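Local atomic coordinates of Ice-binding protein (Flavobacteriaceae bacterium, PDB entry 5UYT), a protein that probably binds the surface of ice crystals and thereby hinders their growth, as expected of an antifreeze protein built from right-handed beta-solenoid domains. Residues 24-32 with 194-202; 127-137 with 156-164. All coordinates share one frame; numbering follows the deposited sequence.

Contact 1: residues 24-32 with 194-202; sequences TGLSHITGD and VTGVTVRKP
Ile-29 and Val-199 lie side by side on the inner face of two parallel strands, 28-30 and 198-200, whose axes approach to 4.7 Å. The tip of Ile-29 does the touching: its CD1 rests 4.1 Å from Val-199 CB and equally near CG2 of Val-197. Ala-13, Leu-14, Leu-175 and Leu-181 close round these aliphatic groups. In the backbone between the strands, His-28 N binds Val-197 O, His-28 O receives Val-199 N, Thr-30 N reaches Val-199 O and Thr-30 O takes Lys-201 N, all at 2.8 to 3.0 Å. The other face is polar and more open to solvent at His-28, Thr-198 and Arg-200, although Thr-30 among them is buried. Arg-200, bent at its second torsion (chi2 -139°), folds back across Thr-30; in the conformer given, NH1 donates to Thr-30 OG1 at 2.9 Å, the hydroxyl lying close to the guanidinium plane, and a water accepts from NH1. The hydroxyl OG1 of Thr-198 meets the imidazole of His-28 at its edge, 3.9 Å from CD2. Between the bridge Thr-24 to Thr-195 and the bridge His-28 to Thr-198 the register shifts by one: Thr-24 N and O bind Val-194 O and Gly-196 N, and a water joins Thr-24 OG1 to Val-194 O. Ser-27 fills the step. Its OG, turned back beside its own backbone N (chi1 -74°), accepts Val-197 N at 3.0 Å and is also hydrogen-bonded to Asn-23 OD1. The chemistry thus divides by face: aliphatic side chains meet in the solenoid interior, a serine hydroxyl serves a backbone N-H where the register shifts, and polar groups line the outer wall, where, in this conformer, the arginine bonds the threonine hydroxyl.

Contact 2: residues 127-137 with 156-164; sequences LSSAANTQVLL and LATNTVMKG
Leu-127 reaches inward to Met-162, CD2 lying 4.3 Å from CE. Two residues on, the hydroxyl of Ser-129, set between its backbone N and carbonyl carbon (chi1 65°), links two partners: OG accepts Ala-157 N at 2.9 Å and donates to Thr-160 OG1 at 2.7 Å. Thr-160 OG1 in turn donates to Ala-157 O, so the two hydroxyls form a short chain of hydrogen bonds. Type II turns 130-133 and 157-160 then stack: CB of Ala-131 rests 3.4 Å from Thr-158 OG1, and Asn-132 N binds Thr-158 O. The amides of Asn-132 and Asn-159 run alongside each other, their planes 17° apart, with a water between Asn-132 OD1 and Thr-158 OG1. Thr-133 O takes Val-161 N. The chain of Gln-134 crosses Val-161 at a slant, CG 3.8 Å from CG2, and Val-135 N binds Val-161 O. Val-135 CG1 slides past the aliphatic stem of Lys-163, and Leu-137 CG lies 3.9 Å from Lys-163 CG; the lysine ends in a salt bridge to Glu-182. Strands 134-137 and 161-163 diverge by 48°, with Trp-148 of strand 146-150 and Leu-103 of strand 101-104 against Met-162, and Leu-109 of strand 106-110 beside Leu-137.

In the fold
Both contacts join chain segments that lie side by side in the same beta-solenoid domain, their centres 15 Å apart and their nearest atoms about 6 Å apart without touching. Both segments of contact 2 fall in the chain between the two segments of contact 1: residues 127-137 and 156-164 follow one another closely, whereas 24-32 and 194-202 are separated by 161 residues. The two share a seven-strand parallel sheet in which strand 21-24 pairs with 192-195, and 127-129 lies beside 154-156. Strand 180-187 also pairs with both 161-163 and 198-200. Contact 2 thus stacks neighbouring turns, while contact 1 sets early residues beside late ones, so the solenoid stack does not follow simple sequence order.

Contact 1: residues 24-32 with 194-202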
loop_
_atom_site.group_PDB
_atom_site.type_symbol
_atom_site.label_atom_id
_atom_site.label_comp_id
_atom_site.label_asym_id
_atom_site.label_seq_id
_atom_site.Cartn_x
_atom_site.Cartn_y
_atom_site.Cartn_z
ATOM N N THR A 24 13.317 -6.128 -11.791
ATOM C CA THR A 24 13.488 -5.312 -12.994
ATOM C C THR A 24 12.176 -4.616 -13.303
ATOM O O THR A 24 11.118 -5.241 -13.220
ATOM C CB THR A 24 13.805 -6.164 -14.223
ATOM O OG1 THR A 24 14.973 -6.957 -13.970
ATOM C CG2 THR A 24 14.029 -5.259 -15.450
ATOM N N GLY A 25 12.254 -3.341 -13.696
ATOM C CA GLY A 25 11.067 -2.599 -14.107
ATOM C C GLY A 25 10.149 -2.174 -12.971
ATOM O O GLY A 25 10.533 -2.178 -11.792
ATOM N N LEU A 26 8.921 -1.814 -13.332
ATOM C CA LEU A 26 7.966 -1.294 -12.347
ATOM C C LEU A 26 7.174 -2.460 -11.757
ATOM O O LEU A 26 6.384 -3.084 -12.453
ATOM C CB LEU A 26 7.027 -0.250 -12.996
ATOM C CG LEU A 26 6.020 0.445 -12.055
ATOM C CD1 LEU A 26 6.756 1.274 -10.990
ATOM C CD2 LEU A 26 4.999 1.307 -12.832
ATOM N N SER A 27 7.405 -2.748 -10.486
ATOM C CA SER A 27 6.731 -3.846 -9.796
ATOM C C SER A 27 5.969 -3.262 -8.616
ATOM O O SER A 27 6.377 -2.221 -8.051
ATOM C CB SER A 27 7.750 -4.854 -9.268
ATOM O OG SER A 27 8.300 -5.631 -10.341
ATOM N N HIS A 28 4.882 -3.930 -8.247
ATOM C CA HIS A 28 3.985 -3.478 -7.194
ATOM C C HIS A 28 3.943 -4.584 -6.137
ATOM O O HIS A 28 3.472 -5.705 -6.398
ATOM C CB HIS A 28 2.593 -3.198 -7.770
ATOM C CG HIS A 28 2.590 -2.175 -8.870
ATOM N ND1 HIS A 28 2.847 -0.844 -8.644
ATOM C CD2 HIS A 28 2.395 -2.298 -10.205
ATOM C CE1 HIS A 28 2.791 -0.179 -9.783
ATOM N NE2 HIS A 28 2.533 -1.042 -10.752
ATOM N N ILE A 29 4.493 -4.300 -4.964
ATOM C CA ILE A 29 4.696 -5.361 -3.965
ATOM C C ILE A 29 4.091 -4.934 -2.652
ATOM O O ILE A 29 4.378 -3.832 -2.195
ATOM C CB ILE A 29 6.201 -5.635 -3.671
ATOM C CG1 ILE A 29 7.020 -5.893 -4.969
ATOM C CG2 ILE A 29 6.346 -6.751 -2.627
ATOM C CD1 ILE A 29 6.811 -7.244 -5.606
ATOM N N THR A 30 3.290 -5.817 -2.050
ATOM C CA THR A 30 2.753 -5.621 -0.704
ATOM C C THR A 30 3.183 -6.794 0.163
ATOM O O THR A 30 2.749 -7.915 -0.056
ATOM C CB THR A 30 1.220 -5.523 -0.689
ATOM O OG1 THR A 30 0.825 -4.468 -1.562
ATOM C CG2 THR A 30 0.716 -5.213 0.761
ATOM N N GLY A 31 3.990 -6.497 1.170
ATOM C CA GLY A 31 4.611 -7.504 2.025
ATOM C C GLY A 31 6.095 -7.191 2.117
ATOM O O GLY A 31 6.653 -6.474 1.250
ATOM N N ASP A 32 6.762 -7.768 3.117
ATOM C CA ASP A 32 8.211 -7.616 3.185
ATOM C C ASP A 32 8.886 -8.325 1.993
ATOM O O ASP A 32 8.336 -9.286 1.416
ATOM C CB ASP A 32 8.765 -8.121 4.518
ATOM C CG ASP A 32 8.368 -7.256 5.711
ATOM O OD1 ASP A 32 7.698 -6.212 5.529
ATOM O OD2 ASP A 32 8.721 -7.642 6.854
ATOM N N VAL A 194 12.263 -11.292 -10.206
ATOM C CA VAL A 194 10.959 -10.820 -10.649
ATOM C C VAL A 194 11.127 -9.666 -11.644
ATOM O O VAL A 194 12.060 -8.888 -11.540
ATOM C CB VAL A 194 10.042 -10.413 -9.458
ATOM C CG1 VAL A 194 9.884 -11.583 -8.493
ATOM C CG2 VAL A 194 10.564 -9.156 -8.731
ATOM N N THR A 195 10.239 -9.564 -12.615
ATOM C CA THR A 195 10.349 -8.493 -13.606
ATOM C C THR A 195 8.942 -7.946 -13.869
ATOM O O THR A 195 8.091 -8.643 -14.429
ATOM C CB THR A 195 11.069 -8.976 -14.910
ATOM O OG1 THR A 195 10.326 -10.047 -15.484
ATOM C CG2 THR A 195 12.448 -9.534 -14.609
ATOM N N GLY A 196 8.686 -6.708 -13.449
ATOM C CA GLY A 196 7.418 -6.051 -13.722
ATOM C C GLY A 196 6.231 -6.820 -13.155
ATOM O O GLY A 196 5.236 -7.031 -13.853
ATOM N N VAL A 197 6.318 -7.220 -11.885
ATOM C CA VAL A 197 5.284 -8.065 -11.310
ATOM C C VAL A 197 4.378 -7.315 -10.334
ATOM O O VAL A 197 4.694 -6.216 -9.889
ATOM C CB VAL A 197 5.859 -9.304 -10.603
ATOM C CG1 VAL A 197 6.747 -10.073 -11.573
ATOM C CG2 VAL A 197 6.643 -8.899 -9.351
ATOM N N THR A 198 3.270 -7.959 -9.966
ATOM C CA THR A 198 2.476 -7.522 -8.815
ATOM C C THR A 198 2.383 -8.705 -7.886
ATOM O O THR A 198 1.969 -9.803 -8.314
ATOM C CB THR A 198 1.060 -7.117 -9.235
ATOM O OG1 THR A 198 1.147 -5.995 -10.116
ATOM C CG2 THR A 198 0.190 -6.747 -7.982
ATOM N N VAL A 199 2.791 -8.522 -6.629
ATOM C CA VAL A 199 2.729 -9.624 -5.643
ATOM C C VAL A 199 2.207 -8.986 -4.353
ATOM O O VAL A 199 2.842 -8.071 -3.827
ATOM C CB VAL A 199 4.116 -10.274 -5.342
ATOM C CG1 VAL A 199 3.969 -11.412 -4.338
ATOM C CG2 VAL A 199 4.788 -10.794 -6.594
ATOM N N ARG A 200 1.071 -9.470 -3.857
ATOM C CA ARG A 200 0.487 -8.948 -2.626
ATOM C C ARG A 200 0.205 -10.134 -1.719
ATOM O O ARG A 200 -0.498 -11.077 -2.117
ATOM C CB ARG A 200 -0.789 -8.178 -2.927
ATOM C CG ARG A 200 -0.631 -7.197 -4.086
ATOM C CD ARG A 200 -1.325 -5.891 -3.801
ATOM N NE ARG A 200 -1.399 -5.034 -4.973
ATOM C CZ ARG A 200 -0.578 -4.015 -5.212
ATOM N NH1 ARG A 200 0.441 -3.738 -4.376
ATOM N NH2 ARG A 200 -0.748 -3.310 -6.297
ATOM N N LYS A 201 0.783 -10.108 -0.521
ATOM C CA LYS A 201 0.547 -11.212 0.418
ATOM C C LYS A 201 -0.955 -11.322 0.722
ATOM O O LYS A 201 -1.686 -10.300 0.752
ATOM C CB LYS A 201 1.403 -11.061 1.683
ATOM C CG LYS A 201 1.060 -9.853 2.535
ATOM C CD LYS A 201 2.000 -9.733 3.729
ATOM C CE LYS A 201 1.590 -8.581 4.628
ATOM N NZ LYS A 201 2.489 -8.440 5.832
ATOM N N PRO A 202 -1.455 -12.554 0.887
ATOM C CA PRO A 202 -2.875 -12.727 1.139
ATOM C C PRO A 202 -3.228 -12.264 2.545
ATOM O O PRO A 202 -2.403 -12.336 3.444
ATOM C CB PRO A 202 -3.106 -14.242 0.981
ATOM C CG PRO A 202 -1.774 -14.872 0.982
ATOM C CD PRO A 202 -0.707 -13.826 0.845
HETATM O O HOH W 1 14.913 -9.036 -11.923
HETATM O O HOH W 2 2.285 -1.355 -3.419
#

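Contact 2: residues 127-137 with 156-164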
loop_
_atom_site.group_PDB
_atom_site.type_symbol
_atom_site.label_atom_id
_atom_site.label_comp_id
_atom_site.label_asym_id
_atom_site.label_seq_id
_atom_site.Cartn_x
_atom_site.Cartn_y
_atom_site.Cartn_z
ATOM N N LEU A 127 7.813 -26.503 -11.456
ATOM C CA LEU A 127 6.488 -26.007 -11.806
ATOM C C LEU A 127 6.644 -24.825 -12.763
ATOM O O LEU A 127 7.323 -23.867 -12.438
ATOM C CB LEU A 127 5.716 -25.607 -10.554
ATOM C CG LEU A 127 4.358 -24.921 -10.745
ATOM C CD1 LEU A 127 3.308 -25.885 -11.303
ATOM C CD2 LEU A 127 3.900 -24.307 -9.425
ATOM N N SER A 128 6.042 -24.927 -13.945
ATOM C CA SER A 128 6.103 -23.881 -14.968
ATOM C C SER A 128 4.693 -23.519 -15.342
ATOM O O SER A 128 3.787 -24.339 -15.182
ATOM C CB SER A 128 6.793 -24.401 -16.225
ATOM O OG SER A 128 8.176 -24.492 -15.990
ATOM N N SER A 129 4.483 -22.301 -15.821
ATOM C CA SER A 129 3.194 -21.974 -16.437
ATOM C C SER A 129 3.436 -21.479 -17.861
ATOM O O SER A 129 4.546 -21.013 -18.187
ATOM C CB SER A 129 2.455 -20.892 -15.636
ATOM O OG SER A 129 3.173 -19.651 -15.673
ATOM N N ALA A 130 2.396 -21.591 -18.685
ATOM C CA ALA A 130 2.356 -20.987 -20.015
ATOM C C ALA A 130 1.934 -19.528 -19.892
ATOM O O ALA A 130 1.299 -19.153 -18.896
ATOM C CB ALA A 130 1.373 -21.754 -20.898
ATOM N N ALA A 131 2.284 -18.701 -20.876
ATOM C CA ALA A 131 1.879 -17.287 -20.838
ATOM C C ALA A 131 0.369 -17.216 -20.686
ATOM O O ALA A 131 -0.364 -18.034 -21.285
ATOM C CB ALA A 131 2.338 -16.562 -22.100
ATOM N N ASN A 132 -0.083 -16.277 -19.846
ATOM C CA ASN A 132 -1.520 -15.924 -19.688
ATOM C C ASN A 132 -2.319 -16.949 -18.918
ATOM O O ASN A 132 -3.547 -16.870 -18.898
ATOM C CB ASN A 132 -2.196 -15.679 -21.043
ATOM C CG ASN A 132 -1.417 -14.731 -21.923
ATOM O OD1 ASN A 132 -1.089 -13.627 -21.512
ATOM N ND2 ASN A 132 -1.084 -15.176 -23.131
ATOM N N THR A 133 -1.635 -17.896 -18.271
ATOM C CA THR A 133 -2.273 -18.824 -17.345
ATOM C C THR A 133 -2.993 -18.050 -16.254
ATOM O O THR A 133 -2.462 -17.051 -15.758
ATOM C CB THR A 133 -1.205 -19.692 -16.666
ATOM O OG1 THR A 133 -0.563 -20.496 -17.667
ATOM C CG2 THR A 133 -1.813 -20.599 -15.564
ATOM N N GLN A 134 -4.165 -18.527 -15.837
ATOM C CA GLN A 134 -4.872 -17.883 -14.707
ATOM C C GLN A 134 -5.380 -18.875 -13.674
ATOM O O GLN A 134 -6.174 -19.766 -13.995
ATOM C CB GLN A 134 -6.016 -17.042 -15.224
ATOM C CG GLN A 134 -5.523 -15.860 -16.036
ATOM C CD GLN A 134 -6.604 -14.837 -16.270
ATOM O OE1 GLN A 134 -6.538 -14.075 -17.224
ATOM N NE2 GLN A 134 -7.597 -14.801 -15.393
ATOM N N VAL A 135 -4.944 -18.690 -12.438
ATOM C CA VAL A 135 -5.492 -19.430 -11.315
ATOM C C VAL A 135 -6.576 -18.566 -10.670
ATOM O O VAL A 135 -6.318 -17.428 -10.304
ATOM C CB VAL A 135 -4.386 -19.820 -10.317
ATOM C CG1 VAL A 135 -4.976 -20.508 -9.081
ATOM C CG2 VAL A 135 -3.416 -20.759 -11.022
ATOM N N LEU A 136 -7.787 -19.113 -10.585
ATOM C CA LEU A 136 -8.958 -18.363 -10.134
ATOM C C LEU A 136 -9.501 -18.980 -8.851
ATOM O O LEU A 136 -9.400 -20.206 -8.649
ATOM C CB LEU A 136 -10.058 -18.389 -11.208
ATOM C CG LEU A 136 -9.672 -18.041 -12.650
ATOM C CD1 LEU A 136 -10.823 -18.301 -13.613
ATOM C CD2 LEU A 136 -9.214 -16.593 -12.769
ATOM N N LEU A 137 -10.043 -18.126 -7.972
ATOM C CA LEU A 137 -10.679 -18.593 -6.748
ATOM C C LEU A 137 -12.187 -18.358 -6.802
ATOM O O LEU A 137 -12.658 -17.303 -7.261
ATOM C CB LEU A 137 -10.092 -17.904 -5.501
ATOM C CG LEU A 137 -8.567 -17.905 -5.365
ATOM C CD1 LEU A 137 -8.145 -17.040 -4.174
ATOM C CD2 LEU A 137 -7.999 -19.331 -5.287
ATOM N N LEU A 156 7.100 -18.804 -13.704
ATOM C CA LEU A 156 5.788 -18.389 -14.167
ATOM C C LEU A 156 5.912 -17.447 -15.346
ATOM O O LEU A 156 6.566 -16.398 -15.243
ATOM C CB LEU A 156 4.957 -17.783 -13.016
ATOM C CG LEU A 156 4.853 -18.717 -11.796
ATOM C CD1 LEU A 156 3.873 -18.108 -10.801
ATOM C CD2 LEU A 156 4.380 -20.119 -12.185
ATOM N N ALA A 157 5.264 -17.830 -16.458
ATOM C CA ALA A 157 5.359 -17.124 -17.732
ATOM C C ALA A 157 4.643 -15.797 -17.698
ATOM O O ALA A 157 3.847 -15.530 -16.785
ATOM C CB ALA A 157 4.781 -17.979 -18.851
ATOM N N THR A 158 4.923 -14.977 -18.712
ATOM C CA THR A 158 4.371 -13.631 -18.791
ATOM C C THR A 158 2.858 -13.596 -18.527
ATOM O O THR A 158 2.084 -14.422 -19.041
ATOM C CB THR A 158 4.639 -12.994 -20.154
ATOM O OG1 THR A 158 4.061 -13.823 -21.154
ATOM C CG2 THR A 158 6.135 -12.935 -20.419
ATOM N N ASN A 159 2.460 -12.606 -17.729
ATOM C CA ASN A 159 1.035 -12.369 -17.393
ATOM C C ASN A 159 0.321 -13.541 -16.679
ATOM O O ASN A 159 -0.906 -13.627 -16.729
ATOM C CB ASN A 159 0.247 -11.899 -18.619
ATOM C CG ASN A 159 0.811 -10.621 -19.207
ATOM O OD1 ASN A 159 1.162 -9.699 -18.485
ATOM N ND2 ASN A 159 0.962 -10.590 -20.514
ATOM N N THR A 160 1.066 -14.408 -15.995
ATOM C CA THR A 160 0.426 -15.477 -15.213
ATOM C C THR A 160 -0.280 -14.893 -13.991
ATOM O O THR A 160 0.339 -14.145 -13.216
ATOM C CB THR A 160 1.439 -16.563 -14.777
ATOM O OG1 THR A 160 1.885 -17.249 -15.948
ATOM C CG2 THR A 160 0.793 -17.583 -13.810
ATOM N N VAL A 161 -1.560 -15.212 -13.830
ATOM C CA VAL A 161 -2.289 -14.864 -12.607
ATOM C C VAL A 161 -2.200 -16.060 -11.662
ATOM O O VAL A 161 -2.681 -17.171 -11.991
ATOM C CB VAL A 161 -3.745 -14.519 -12.907
ATOM C CG1 VAL A 161 -4.524 -14.343 -11.592
ATOM C CG2 VAL A 161 -3.808 -13.267 -13.788
ATOM N N MET A 162 -1.546 -15.863 -10.524
ATOM C CA MET A 162 -1.245 -16.959 -9.596
ATOM C C MET A 162 -1.820 -16.690 -8.199
ATOM O O MET A 162 -1.929 -15.548 -7.770
ATOM C CB MET A 162 0.276 -17.195 -9.525
ATOM C CG MET A 162 0.721 -18.451 -8.763
ATOM S SD MET A 162 0.092 -19.968 -9.511
ATOM C CE MET A 162 1.218 -21.091 -8.657
ATOM N N LYS A 163 -2.200 -17.769 -7.506
ATOM C CA LYS A 163 -2.750 -17.689 -6.163
ATOM C C LYS A 163 -1.998 -18.625 -5.245
ATOM O O LYS A 163 -1.672 -19.769 -5.615
ATOM C CB LYS A 163 -4.230 -18.094 -6.135
ATOM C CG LYS A 163 -5.107 -17.351 -7.128
ATOM C CD LYS A 163 -5.274 -15.901 -6.693
ATOM C CE LYS A 163 -6.146 -15.147 -7.688
ATOM N NZ LYS A 163 -6.112 -13.700 -7.357
ATOM N N GLY A 164 -1.740 -18.126 -4.040
ATOM C CA GLY A 164 -1.237 -18.953 -2.972
ATOM C C GLY A 164 0.206 -18.773 -2.586
ATOM O O GLY A 164 0.968 -18.024 -3.199
HETATM O O HOH W 3 1.702 -12.810 -21.816
HETATM O O HOH W 4 -3.303 -13.149 -17.587
#